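Local coordinates for outer membrane protein Omp121 (Bacteroides thetaiotaomicron, PDB 5FQ8) that probably imports nutrients across the outer membrane as a calcium-binding TonB-dependent receptor, a beta-barrel with a plug domain in its lumen, at residues I87-S92 / Y668-D673; I697-I702 / T725-K730; Y314-N319 / E378-R383; F274-D279 / D291-S296. All blocks are in the same frame, centred on the assembly; numbering follows the deposited sequence.

In the fold
All four contacts involve the transmembrane beta-barrel of a TonB-dependent receptor. Contacts 1 and 2 adjoin, with centres 7 Å apart: strand 661-680, which meets the plug in contact 1, pairs with strand 697-712 of contact 2, and Arg670 N lies 2.8 Å from Asn699 O. Contacts 3 and 4, with centres 10 Å apart, are joined through strands 289-303 and 306-320, where Tyr316 N comes within 2.8 Å of Tyr293 O. The two pairs lie far apart, contacts 1 and 3 having centres about 33 Å apart. A bound lipid packs on contact 4 and lies about 9 Å from the Tyr316 side chain of contact 3. The Asp279 side chain of contact 4 lies about 8 Å from a bound calcium ion.

Contact 1 (I87-S92 / Y668-D673); sequences IIRGVS and YNRNTD
Arg89 lays its guanidinium flat on the ring of Tyr668, with the centres 4.3 Å apart and the planes inclined by 13°. The two side chains run past each other in opposite directions, which brings the chain of the arginine over the ring as well: CD sits above the middle of the same face, 3.8 Å from the Tyr668 centroid, in a CH-pi contact. An extended chain from CG to NE carries Arg89 this far from a backbone that adopts a left-handed conformation just beyond strand 84-88. Arg670 crosses Arg89 at about a right angle, its guanidinium plane turned 86° from that of its neighbour, and Arg670 NH1 comes in at the edge of the Arg89 group, 3.7 Å from Arg89 NH1. A bend at chi3 (-144°) turns the head of Arg670 out of the straight line of its chain. Both arginines form salt bridges with Glu647, while Arg89 also engages Glu649 and Glu703, so acidic groups of the barrel wall gather the two cations. This is a plug-to-barrel interface of a TonB-dependent receptor: segment 87-92 belongs to the plug, and strand 661-680 presents Tyr668, Arg670 and Thr672 to it from the barrel wall. Arg670 NH2 reaches the carbonyl oxygens of Lys145 and Ala158 in the plug, and Tyr668 OH bonds to Asn727 OD1 in the wall. Farther along, Ser92 CB lies against Thr672, 3.9 Å from Thr672 CB, and Thr672 OG1 is hydrogen-bonded to Thr645.

Contact 2 (I697-I702 / T725-K730); sequences IRNRGI and TKNWSK
Arg698 pairs with Lys730 at one end of an antiparallel hairpin contact between strands 697-712 and 716-731, neighbours in the barrel wall whose local axes come within 4.2 Å of each other. The bond from Arg698 N to Lys730 O measures 2.8 Å and the return bond from Lys730 N to Arg698 O 2.9 Å. Arg700 with Trp728 and Ile702 with Lys726 continue the hydrogen-bonded pairs, with Asn699 opposite Ser729 and Gly701 opposite Asn727 at the non-hydrogen-bonded positions between them. On the face bearing Asn699 and Asn727, the two amides interact diagonally. Asn727 ND2 donates to Asn699 OD1 over 2.9 Å, lying in the carbonyl plane on a lone pair, and the amide planes are only 24° apart. Asn727 has CG anti to its backbone nitrogen (chi1 -175°), which swings the amide over to Asn699. A water also donates to Asn699 OD1, at 2.8 Å, so that one oxygen accepts two bonds. In this beta-barrel the asparagine face is the one turned to the plug: Asn699 ND2 bonds to Val91 O, and Thr725 OG1 accepts from Gly70 N. The other face carries Arg698, Arg700, Ile702, Lys726, Trp728 and Lys730. There Arg698 and Lys730 run side by side in the same direction, with Lys730 CD 3.4 Å from Arg698 NH2. Ile702 CG1 meets the edge of the Trp728 indole, 4.4 Å from CZ3.

Contact 3 (Y314-N319 / E378-R383); sequences YAYQKN and EYESER
Segments 314-319 and 378-383 run antiparallel, their axes 4.6 Å apart at closest and their N-to-C directions 176° apart, with hydrogen-bonded pairs at Ala315-Arg383, Gln317-Ser381 and Asn319-Tyr379. On one face two tyrosines reach over to glutamates of the partner strand. Tyr316 has CG anti to its backbone nitrogen (chi1 174°), which carries the ring across the strand pair so that its OH donates to Glu380 OE1 over 3.1 Å; the hydroxyl approaches that oxygen from above the carboxylate plane. The aliphatic CG of Glu380 also touches the ring, 3.5 Å from Tyr316 CE1. Tyr314 reaches Glu382 in a similar way, but its bond from OH to Glu382 OE2 is weak at 3.3 Å, and ring and carboxylate stand nearly perpendicular. Both acids also form salt bridges with Arg453 of the second subunit, the stronger partner for Glu382, which draws this face into the interface between the two copies. On the opposite face, Gln317 CG packs on Ser381 CB at 3.6 Å, and a water that donates to Ala315 O lies beside Ser381 OG. Asn319 OD1 sits at the edge of the Tyr379 ring, 3.9 Å from CD2. This face looks toward the plug, where Phe126 stacks on Tyr379, and Arg383 bonds to Gly129 O while making a salt bridge to Asp407 on the barrel. Within the barrel wall, strand 306-320 is bordered by strand 289-303 and strand 376-394 by strand 398-417.

Contact 4 (F274-D279 / D291-S296); sequences FSQISD and DKYTFS. With KR0 (3-decanoyloxypropyl decanoate), chain Q.
Phe274 and Tyr293 stand side by side, pointing the same way, with Phe274 CZ at the edge of the tyrosine ring, 4.0 Å from CD2. The diester lipid lies over one face of the Phe274 ring, its chain atom C14 3.4 Å from Phe274 CZ. Next to it, on the same CD2-CE2 side of the Tyr293 ring, Gln276 CG packs 3.5 Å from Tyr293 CE2; a bend at chi2 (-87°) turns the amide off the line of the chain. Farther along the same face Ser278 OG donates to Asp291 OD1 over 3.0 Å, coming from above the carboxylate plane. The opposite face is directed inward. Ile277 and Lys292 lie side by side there, CB to CB 3.9 Å, and the extended lysine carries NZ to the carbonyl oxygens of Ser58, Asn131 and Ile133, while a water accepts from it as well. Several bonds thus hold the buried ammonium against the plug. These side chains are set by backbone pairs, Ser275 with Thr294 and Ile277 with Lys292, the latter with Lys292 N to Ile277 O at 2.8 Å. Beyond them, strands 252-264 and 306-320 flank the pair, and Phe388 of the second subunit packs on Phe295. The whole is a beta hairpin of the barrel, lipid-facing on one side and plug-facing on the other, where the end of strand 268-280 and the connecting loop bind calcium through Asp280, Gly281, Ile283, Thr285 and Asp288.

Contact 1 (I87-S92 / Y668-D673)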
# COMPACT_ATOMS: atom_id res chain seq x y z
N ILE B 87 -24.27 1.02 -27.31
CA ILE B 87 -23.74 1.99 -28.26
C ILE B 87 -24.85 2.34 -29.24
O ILE B 87 -25.51 1.45 -29.78
CB ILE B 87 -22.49 1.45 -28.98
CG1 ILE B 87 -21.47 0.96 -27.96
CG2 ILE B 87 -21.85 2.52 -29.79
CD1 ILE B 87 -20.34 0.25 -28.58
N ILE B 88 -25.05 3.63 -29.46
CA ILE B 88 -26.19 4.11 -30.22
C ILE B 88 -25.67 4.82 -31.45
O ILE B 88 -25.02 5.87 -31.34
CB ILE B 88 -27.08 5.04 -29.38
CG1 ILE B 88 -27.91 4.22 -28.40
CG2 ILE B 88 -27.99 5.85 -30.26
CD1 ILE B 88 -28.98 5.01 -27.76
N ARG B 89 -25.95 4.24 -32.61
CA ARG B 89 -25.51 4.77 -33.89
C ARG B 89 -23.98 4.86 -33.94
O ARG B 89 -23.40 5.89 -34.29
CB ARG B 89 -26.17 6.11 -34.19
CG ARG B 89 -27.65 5.95 -34.50
CD ARG B 89 -28.35 7.25 -34.82
NE ARG B 89 -29.74 7.04 -35.21
CZ ARG B 89 -30.57 8.02 -35.56
NH1 ARG B 89 -30.15 9.27 -35.56
NH2 ARG B 89 -31.82 7.75 -35.90
N GLY B 90 -23.34 3.76 -33.59
CA GLY B 90 -21.90 3.63 -33.71
C GLY B 90 -21.10 4.42 -32.68
O GLY B 90 -21.62 5.08 -31.79
N VAL B 91 -19.79 4.32 -32.84
CA VAL B 91 -18.83 4.97 -31.97
C VAL B 91 -18.51 6.36 -32.52
O VAL B 91 -18.08 6.49 -33.66
CB VAL B 91 -17.55 4.14 -31.84
CG1 VAL B 91 -16.46 4.94 -31.22
CG2 VAL B 91 -17.81 2.90 -31.03
N SER B 92 -18.74 7.38 -31.72
CA SER B 92 -18.28 8.71 -32.08
C SER B 92 -17.03 9.11 -31.33
O SER B 92 -16.17 9.80 -31.88
CB SER B 92 -19.36 9.74 -31.82
OG SER B 92 -20.55 9.37 -32.48
N TYR B 668 -30.02 8.50 -41.12
CA TYR B 668 -29.25 9.45 -40.33
C TYR B 668 -27.85 9.63 -40.88
O TYR B 668 -27.27 8.72 -41.47
CB TYR B 668 -29.15 9.02 -38.89
CG TYR B 668 -28.52 7.68 -38.71
CD1 TYR B 668 -27.15 7.53 -38.60
CD2 TYR B 668 -29.30 6.55 -38.63
CE1 TYR B 668 -26.58 6.31 -38.43
CE2 TYR B 668 -28.74 5.32 -38.46
CZ TYR B 668 -27.39 5.20 -38.37
OH TYR B 668 -26.86 3.96 -38.20
N ASN B 669 -27.31 10.81 -40.64
CA ASN B 669 -25.96 11.17 -41.09
C ASN B 669 -25.32 11.97 -39.97
O ASN B 669 -25.66 13.14 -39.77
CB ASN B 669 -26.02 11.95 -42.39
CG ASN B 669 -24.69 12.51 -42.80
OD1 ASN B 669 -23.90 11.84 -43.44
ND2 ASN B 669 -24.44 13.76 -42.44
N ARG B 670 -24.39 11.35 -39.25
CA ARG B 670 -23.83 11.87 -38.00
C ARG B 670 -22.35 12.18 -38.18
O ARG B 670 -21.59 11.32 -38.63
CB ARG B 670 -24.00 10.83 -36.89
CG ARG B 670 -23.94 11.31 -35.49
CD ARG B 670 -23.95 10.09 -34.59
NE ARG B 670 -24.68 10.27 -33.34
CZ ARG B 670 -25.99 10.13 -33.21
NH1 ARG B 670 -26.72 9.82 -34.25
NH2 ARG B 670 -26.57 10.31 -32.04
N ASN B 671 -21.94 13.40 -37.83
CA ASN B 671 -20.53 13.81 -37.90
C ASN B 671 -20.11 14.38 -36.55
O ASN B 671 -20.58 15.44 -36.15
CB ASN B 671 -20.28 14.85 -39.00
CG ASN B 671 -20.19 14.22 -40.38
OD1 ASN B 671 -21.06 14.43 -41.22
ND2 ASN B 671 -19.14 13.46 -40.61
N THR B 672 -19.20 13.69 -35.87
CA THR B 672 -18.60 14.18 -34.64
C THR B 672 -17.24 14.80 -34.96
O THR B 672 -16.32 14.10 -35.37
CB THR B 672 -18.46 13.04 -33.64
OG1 THR B 672 -19.75 12.44 -33.43
CG2 THR B 672 -17.94 13.56 -32.32
N ASP B 673 -17.12 16.11 -34.75
CA ASP B 673 -15.94 16.86 -35.14
C ASP B 673 -15.23 17.44 -33.93
O ASP B 673 -15.83 17.63 -32.87
CB ASP B 673 -16.30 17.99 -36.10
CG ASP B 673 -15.13 18.43 -36.94
OD1 ASP B 673 -14.21 17.62 -37.13
OD2 ASP B 673 -15.13 19.58 -37.41

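Contact 2 (I697-I702 / T725-K730)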
# COMPACT_ATOMS: atom_id res chain seq x y z
N ILE B 697 -15.59 11.94 -37.15
CA ILE B 697 -15.96 10.54 -37.12
C ILE B 697 -17.41 10.45 -37.57
O ILE B 697 -18.31 11.01 -36.93
CB ILE B 697 -15.79 9.95 -35.72
CG1 ILE B 697 -14.41 10.28 -35.19
CG2 ILE B 697 -15.97 8.44 -35.75
CD1 ILE B 697 -13.40 9.33 -35.65
N ARG B 698 -17.63 9.78 -38.69
CA ARG B 698 -18.93 9.77 -39.34
C ARG B 698 -19.64 8.45 -39.10
O ARG B 698 -19.02 7.38 -39.20
CB ARG B 698 -18.79 10.03 -40.84
CG ARG B 698 -20.09 10.28 -41.53
CD ARG B 698 -19.86 10.64 -42.96
NE ARG B 698 -19.37 9.50 -43.70
CZ ARG B 698 -18.89 9.57 -44.93
NH1 ARG B 698 -18.83 10.73 -45.55
NH2 ARG B 698 -18.47 8.47 -45.53
N ASN B 699 -20.92 8.53 -38.75
CA ASN B 699 -21.80 7.37 -38.66
C ASN B 699 -23.04 7.66 -39.48
O ASN B 699 -23.78 8.60 -39.19
CB ASN B 699 -22.16 7.06 -37.20
CG ASN B 699 -21.01 6.46 -36.44
OD1 ASN B 699 -20.74 5.27 -36.54
ND2 ASN B 699 -20.33 7.28 -35.66
N ARG B 700 -23.25 6.87 -40.53
CA ARG B 700 -24.42 6.93 -41.39
C ARG B 700 -25.08 5.57 -41.43
O ARG B 700 -24.40 4.54 -41.36
CB ARG B 700 -24.07 7.30 -42.84
CG ARG B 700 -23.60 8.71 -43.09
CD ARG B 700 -23.57 9.02 -44.60
NE ARG B 700 -23.10 7.90 -45.42
CZ ARG B 700 -22.66 8.03 -46.67
NH1 ARG B 700 -22.61 9.23 -47.23
NH2 ARG B 700 -22.27 6.97 -47.35
N GLY B 701 -26.39 5.55 -41.58
CA GLY B 701 -27.06 4.27 -41.73
C GLY B 701 -28.56 4.35 -41.82
O GLY B 701 -29.14 5.40 -42.09
N ILE B 702 -29.17 3.20 -41.59
CA ILE B 702 -30.61 3.00 -41.74
C ILE B 702 -31.11 2.28 -40.50
O ILE B 702 -30.52 1.29 -40.07
CB ILE B 702 -30.95 2.17 -42.99
CG1 ILE B 702 -30.24 2.70 -44.22
CG2 ILE B 702 -32.43 2.19 -43.24
CD1 ILE B 702 -30.43 1.81 -45.42
N THR B 725 -30.89 -2.71 -38.70
CA THR B 725 -29.92 -1.63 -38.56
C THR B 725 -28.73 -1.88 -39.46
O THR B 725 -28.16 -2.98 -39.45
CB THR B 725 -29.42 -1.49 -37.11
OG1 THR B 725 -30.52 -1.29 -36.20
CG2 THR B 725 -28.47 -0.33 -36.99
N LYS B 726 -28.33 -0.88 -40.23
CA LYS B 726 -27.09 -0.93 -40.99
C LYS B 726 -26.39 0.41 -40.83
O LYS B 726 -26.92 1.43 -41.26
CB LYS B 726 -27.34 -1.24 -42.46
CG LYS B 726 -26.11 -1.64 -43.25
CD LYS B 726 -26.45 -2.05 -44.66
CE LYS B 726 -25.21 -2.33 -45.47
NZ LYS B 726 -25.50 -3.12 -46.69
N ASN B 727 -25.23 0.40 -40.18
CA ASN B 727 -24.47 1.62 -39.92
C ASN B 727 -23.18 1.62 -40.72
O ASN B 727 -22.49 0.61 -40.80
CB ASN B 727 -24.15 1.76 -38.43
CG ASN B 727 -23.47 3.09 -38.11
OD1 ASN B 727 -24.09 4.14 -38.19
ND2 ASN B 727 -22.20 3.04 -37.75
N TRP B 728 -22.87 2.77 -41.29
CA TRP B 728 -21.61 2.98 -42.00
C TRP B 728 -20.71 3.87 -41.14
O TRP B 728 -21.03 5.03 -40.89
CB TRP B 728 -21.85 3.62 -43.37
CG TRP B 728 -22.23 2.66 -44.47
CD1 TRP B 728 -21.38 1.99 -45.31
CD2 TRP B 728 -23.55 2.29 -44.87
NE1 TRP B 728 -22.10 1.23 -46.20
CE2 TRP B 728 -23.43 1.40 -45.95
CE3 TRP B 728 -24.82 2.63 -44.41
CZ2 TRP B 728 -24.53 0.84 -46.56
CZ3 TRP B 728 -25.91 2.08 -45.02
CH2 TRP B 728 -25.77 1.19 -46.08
N SER B 729 -19.59 3.31 -40.70
CA SER B 729 -18.63 4.00 -39.84
C SER B 729 -17.45 4.47 -40.66
O SER B 729 -16.90 3.71 -41.45
CB SER B 729 -18.14 3.06 -38.74
OG SER B 729 -17.26 3.73 -37.87
N LYS B 730 -17.04 5.71 -40.45
CA LYS B 730 -15.83 6.17 -41.13
C LYS B 730 -15.23 7.35 -40.38
O LYS B 730 -15.81 8.44 -40.39
CB LYS B 730 -16.14 6.55 -42.57
CG LYS B 730 -14.92 6.93 -43.39
CD LYS B 730 -15.34 7.50 -44.74
CE LYS B 730 -14.29 7.27 -45.81
NZ LYS B 730 -14.49 8.12 -46.99
O HOH W 1 -19.54 7.22 -42.96
O HOH W 2 -18.47 3.86 -35.63

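Contact 3 (Y314-N319 / E378-R383)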
# COMPACT_ATOMS: atom_id res chain seq x y z
N TYR B 314 -31.11 3.52 -2.74
CA TYR B 314 -29.85 2.97 -2.25
C TYR B 314 -29.60 1.67 -2.99
O TYR B 314 -30.52 0.90 -3.23
CB TYR B 314 -29.90 2.75 -0.74
CG TYR B 314 -28.85 1.84 -0.15
CD1 TYR B 314 -27.65 2.34 0.30
CD2 TYR B 314 -29.08 0.48 0.01
CE1 TYR B 314 -26.69 1.52 0.86
CE2 TYR B 314 -28.13 -0.34 0.58
CZ TYR B 314 -26.94 0.18 1.00
OH TYR B 314 -25.99 -0.63 1.55
N ALA B 315 -28.34 1.45 -3.37
CA ALA B 315 -27.95 0.26 -4.10
C ALA B 315 -26.72 -0.35 -3.45
O ALA B 315 -25.77 0.37 -3.12
CB ALA B 315 -27.67 0.58 -5.56
N TYR B 316 -26.75 -1.66 -3.26
CA TYR B 316 -25.62 -2.42 -2.78
C TYR B 316 -25.21 -3.44 -3.82
O TYR B 316 -26.05 -3.94 -4.56
CB TYR B 316 -25.95 -3.14 -1.50
CG TYR B 316 -24.88 -4.06 -1.02
CD1 TYR B 316 -23.86 -3.59 -0.19
CD2 TYR B 316 -24.87 -5.39 -1.36
CE1 TYR B 316 -22.88 -4.42 0.26
CE2 TYR B 316 -23.89 -6.24 -0.91
CZ TYR B 316 -22.89 -5.74 -0.10
OH TYR B 316 -21.91 -6.59 0.35
N GLN B 317 -23.92 -3.75 -3.88
CA GLN B 317 -23.51 -4.91 -4.65
C GLN B 317 -22.26 -5.52 -4.04
O GLN B 317 -21.43 -4.81 -3.48
CB GLN B 317 -23.27 -4.57 -6.12
CG GLN B 317 -22.06 -3.77 -6.43
CD GLN B 317 -22.02 -3.40 -7.89
OE1 GLN B 317 -22.71 -2.49 -8.33
NE2 GLN B 317 -21.21 -4.11 -8.65
N LYS B 318 -22.16 -6.84 -4.11
CA LYS B 318 -20.92 -7.53 -3.81
C LYS B 318 -20.60 -8.43 -4.98
O LYS B 318 -21.22 -9.47 -5.16
CB LYS B 318 -21.00 -8.33 -2.52
CG LYS B 318 -19.66 -8.42 -1.82
CD LYS B 318 -19.63 -9.46 -0.75
CE LYS B 318 -19.09 -10.75 -1.30
NZ LYS B 318 -19.27 -11.89 -0.37
N ASN B 319 -19.61 -8.04 -5.76
CA ASN B 319 -19.09 -8.87 -6.84
C ASN B 319 -17.87 -9.65 -6.38
O ASN B 319 -17.03 -9.13 -5.65
CB ASN B 319 -18.70 -8.02 -8.04
CG ASN B 319 -19.81 -7.13 -8.51
OD1 ASN B 319 -20.29 -6.28 -7.79
ND2 ASN B 319 -20.22 -7.32 -9.75
N GLU B 378 -12.48 -9.42 -4.92
CA GLU B 378 -13.81 -9.07 -4.44
C GLU B 378 -14.07 -7.59 -4.64
O GLU B 378 -13.14 -6.79 -4.72
CB GLU B 378 -13.94 -9.44 -2.97
CG GLU B 378 -15.33 -9.35 -2.40
CD GLU B 378 -15.37 -9.70 -0.95
OE1 GLU B 378 -15.06 -10.86 -0.61
OE2 GLU B 378 -15.70 -8.81 -0.14
N TYR B 379 -15.34 -7.23 -4.78
CA TYR B 379 -15.74 -5.84 -4.87
C TYR B 379 -17.03 -5.67 -4.09
O TYR B 379 -17.94 -6.48 -4.23
CB TYR B 379 -15.93 -5.42 -6.32
CG TYR B 379 -16.30 -3.97 -6.58
CD1 TYR B 379 -15.33 -3.00 -6.72
CD2 TYR B 379 -17.61 -3.60 -6.76
CE1 TYR B 379 -15.66 -1.70 -6.99
CE2 TYR B 379 -17.95 -2.30 -7.03
CZ TYR B 379 -16.97 -1.35 -7.14
OH TYR B 379 -17.31 -0.05 -7.41
N GLU B 380 -17.08 -4.65 -3.25
CA GLU B 380 -18.28 -4.27 -2.53
C GLU B 380 -18.53 -2.80 -2.78
O GLU B 380 -17.60 -1.99 -2.76
CB GLU B 380 -18.16 -4.54 -1.04
CG GLU B 380 -19.39 -4.13 -0.28
CD GLU B 380 -19.33 -4.36 1.20
OE1 GLU B 380 -19.25 -5.52 1.64
OE2 GLU B 380 -19.37 -3.36 1.93
N SER B 381 -19.78 -2.44 -3.04
CA SER B 381 -20.11 -1.07 -3.41
C SER B 381 -21.38 -0.63 -2.69
O SER B 381 -22.29 -1.43 -2.50
CB SER B 381 -20.29 -0.96 -4.92
OG SER B 381 -20.94 0.23 -5.27
N GLU B 382 -21.42 0.63 -2.28
CA GLU B 382 -22.60 1.22 -1.69
C GLU B 382 -22.90 2.50 -2.43
O GLU B 382 -21.99 3.24 -2.77
CB GLU B 382 -22.39 1.49 -0.21
CG GLU B 382 -22.95 0.41 0.70
CD GLU B 382 -22.46 0.52 2.13
OE1 GLU B 382 -21.24 0.40 2.37
OE2 GLU B 382 -23.32 0.73 3.01
N ARG B 383 -24.17 2.76 -2.72
CA ARG B 383 -24.52 3.85 -3.62
C ARG B 383 -25.85 4.46 -3.24
O ARG B 383 -26.82 3.75 -3.05
CB ARG B 383 -24.60 3.36 -5.07
CG ARG B 383 -25.09 4.41 -6.04
CD ARG B 383 -24.99 3.92 -7.46
NE ARG B 383 -25.42 4.94 -8.41
CZ ARG B 383 -25.59 4.69 -9.70
NH1 ARG B 383 -25.36 3.48 -10.15
NH2 ARG B 383 -25.99 5.65 -10.52
O HOH W 3 -23.89 0.20 -5.10

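Contact 4 (F274-D279 / D291-S296)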
# COMPACT_ATOMS: atom_id res chain seq x y z
N PHE B 274 -38.12 -2.95 -3.08
CA PHE B 274 -36.92 -3.63 -2.61
C PHE B 274 -36.63 -4.78 -3.56
O PHE B 274 -37.54 -5.49 -3.97
CB PHE B 274 -37.11 -4.17 -1.19
CG PHE B 274 -36.10 -5.20 -0.79
CD1 PHE B 274 -34.87 -4.82 -0.27
CD2 PHE B 274 -36.37 -6.55 -0.91
CE1 PHE B 274 -33.94 -5.75 0.12
CE2 PHE B 274 -35.43 -7.49 -0.52
CZ PHE B 274 -34.22 -7.08 -0.01
N SER B 275 -35.36 -4.97 -3.89
CA SER B 275 -34.98 -6.07 -4.75
C SER B 275 -33.75 -6.75 -4.20
O SER B 275 -32.90 -6.11 -3.58
CB SER B 275 -34.70 -5.59 -6.16
OG SER B 275 -33.74 -4.56 -6.13
N GLN B 276 -33.67 -8.06 -4.41
CA GLN B 276 -32.58 -8.87 -3.91
C GLN B 276 -32.22 -9.90 -4.95
O GLN B 276 -33.10 -10.53 -5.54
CB GLN B 276 -32.96 -9.55 -2.60
CG GLN B 276 -31.90 -10.42 -2.00
CD GLN B 276 -31.93 -11.81 -2.54
OE1 GLN B 276 -32.84 -12.17 -3.25
NE2 GLN B 276 -30.94 -12.60 -2.20
N ILE B 277 -30.92 -10.08 -5.18
CA ILE B 277 -30.38 -10.97 -6.19
C ILE B 277 -29.11 -11.59 -5.65
O ILE B 277 -28.29 -10.89 -5.06
CB ILE B 277 -30.12 -10.23 -7.51
CG1 ILE B 277 -31.41 -9.68 -8.08
CG2 ILE B 277 -29.47 -11.12 -8.52
CD1 ILE B 277 -31.24 -8.99 -9.37
N SER B 278 -28.94 -12.89 -5.84
CA SER B 278 -27.77 -13.59 -5.33
C SER B 278 -27.35 -14.66 -6.31
O SER B 278 -27.93 -15.74 -6.33
CB SER B 278 -28.02 -14.19 -3.96
OG SER B 278 -27.94 -13.19 -2.97
N ASP B 279 -26.30 -14.39 -7.07
CA ASP B 279 -25.87 -15.27 -8.14
C ASP B 279 -24.57 -15.97 -7.75
O ASP B 279 -23.63 -15.32 -7.30
CB ASP B 279 -25.69 -14.45 -9.42
CG ASP B 279 -25.91 -15.26 -10.64
OD1 ASP B 279 -25.86 -16.50 -10.54
OD2 ASP B 279 -26.13 -14.65 -11.71
N ASP B 291 -24.18 -10.26 -5.56
CA ASP B 291 -25.32 -9.98 -4.71
C ASP B 291 -25.76 -8.56 -5.01
O ASP B 291 -24.95 -7.64 -4.92
CB ASP B 291 -24.95 -10.14 -3.24
CG ASP B 291 -24.50 -11.53 -2.92
OD1 ASP B 291 -25.06 -12.47 -3.51
OD2 ASP B 291 -23.59 -11.70 -2.08
N LYS B 292 -27.00 -8.40 -5.43
CA LYS B 292 -27.56 -7.08 -5.63
C LYS B 292 -28.66 -6.86 -4.61
O LYS B 292 -29.44 -7.78 -4.34
CB LYS B 292 -28.08 -6.93 -7.05
CG LYS B 292 -28.59 -5.57 -7.41
CD LYS B 292 -29.29 -5.59 -8.73
CE LYS B 292 -29.66 -4.20 -9.15
NZ LYS B 292 -30.41 -4.18 -10.41
N TYR B 293 -28.67 -5.68 -3.99
CA TYR B 293 -29.75 -5.24 -3.11
C TYR B 293 -30.08 -3.80 -3.47
O TYR B 293 -29.17 -2.97 -3.58
CB TYR B 293 -29.38 -5.29 -1.63
CG TYR B 293 -29.19 -6.65 -1.00
CD1 TYR B 293 -27.96 -7.26 -0.99
CD2 TYR B 293 -30.23 -7.29 -0.34
CE1 TYR B 293 -27.76 -8.49 -0.40
CE2 TYR B 293 -30.04 -8.51 0.26
CZ TYR B 293 -28.80 -9.11 0.22
OH TYR B 293 -28.59 -10.33 0.81
N THR B 294 -31.35 -3.49 -3.64
CA THR B 294 -31.78 -2.11 -3.82
C THR B 294 -32.93 -1.80 -2.89
O THR B 294 -33.62 -2.70 -2.42
CB THR B 294 -32.23 -1.84 -5.25
OG1 THR B 294 -33.45 -2.56 -5.52
CG2 THR B 294 -31.16 -2.27 -6.21
N PHE B 295 -33.11 -0.51 -2.61
CA PHE B 295 -34.26 -0.01 -1.88
C PHE B 295 -34.62 1.33 -2.48
O PHE B 295 -33.74 2.12 -2.79
CB PHE B 295 -33.97 0.14 -0.39
CG PHE B 295 -35.17 0.57 0.40
CD1 PHE B 295 -36.08 -0.37 0.85
CD2 PHE B 295 -35.39 1.91 0.67
CE1 PHE B 295 -37.17 0.02 1.56
CE2 PHE B 295 -36.49 2.29 1.38
CZ PHE B 295 -37.38 1.35 1.83
N SER B 296 -35.91 1.58 -2.68
CA SER B 296 -36.37 2.83 -3.28
C SER B 296 -37.62 3.33 -2.57
O SER B 296 -38.38 2.56 -2.01
CB SER B 296 -36.66 2.66 -4.76
OG SER B 296 -37.19 3.86 -5.30
C1 KR0 Q . -28.85 -9.65 11.64
O1 KR0 Q . -29.95 -9.94 10.79
C2 KR0 Q . -28.49 -8.21 11.30
C3 KR0 Q . -28.09 -8.06 9.84
C4 KR0 Q . -31.11 -8.82 4.34
O4 KR0 Q . -29.18 -7.93 8.94
C5 KR0 Q . -28.94 -8.31 7.56
C6 KR0 Q . -32.57 -8.82 4.82
C7 KR0 Q . -31.11 -10.71 11.20
C8 KR0 Q . -33.50 -8.19 3.78
O8 KR0 Q . -27.89 -8.88 7.31
C9 KR0 Q . -34.98 -8.10 4.15
O9 KR0 Q . -31.70 -10.38 12.22
C10 KR0 Q . -29.92 -8.01 6.45
C11 KR0 Q . -30.06 -9.14 5.42
C12 KR0 Q . -31.59 -11.88 10.37
C13 KR0 Q . -32.40 -11.42 9.17
C14 KR0 Q . -35.78 -7.42 3.03
C15 KR0 Q . -37.12 -6.84 3.46
C16 KR0 Q . -37.38 -5.51 2.78
C17 KR0 Q . -33.85 -11.08 9.54
C18 KR0 Q . -34.35 -9.90 8.72
C19 KR0 Q . -35.33 -10.31 7.62
C20 KR0 Q . -36.79 -10.03 8.01
C21 KR0 Q . -37.74 -10.02 6.82
C22 KR0 Q . -39.18 -9.74 7.24
C23 KR0 Q . -40.16 -9.63 6.09
O HOH W 4 -32.78 -5.11 -8.66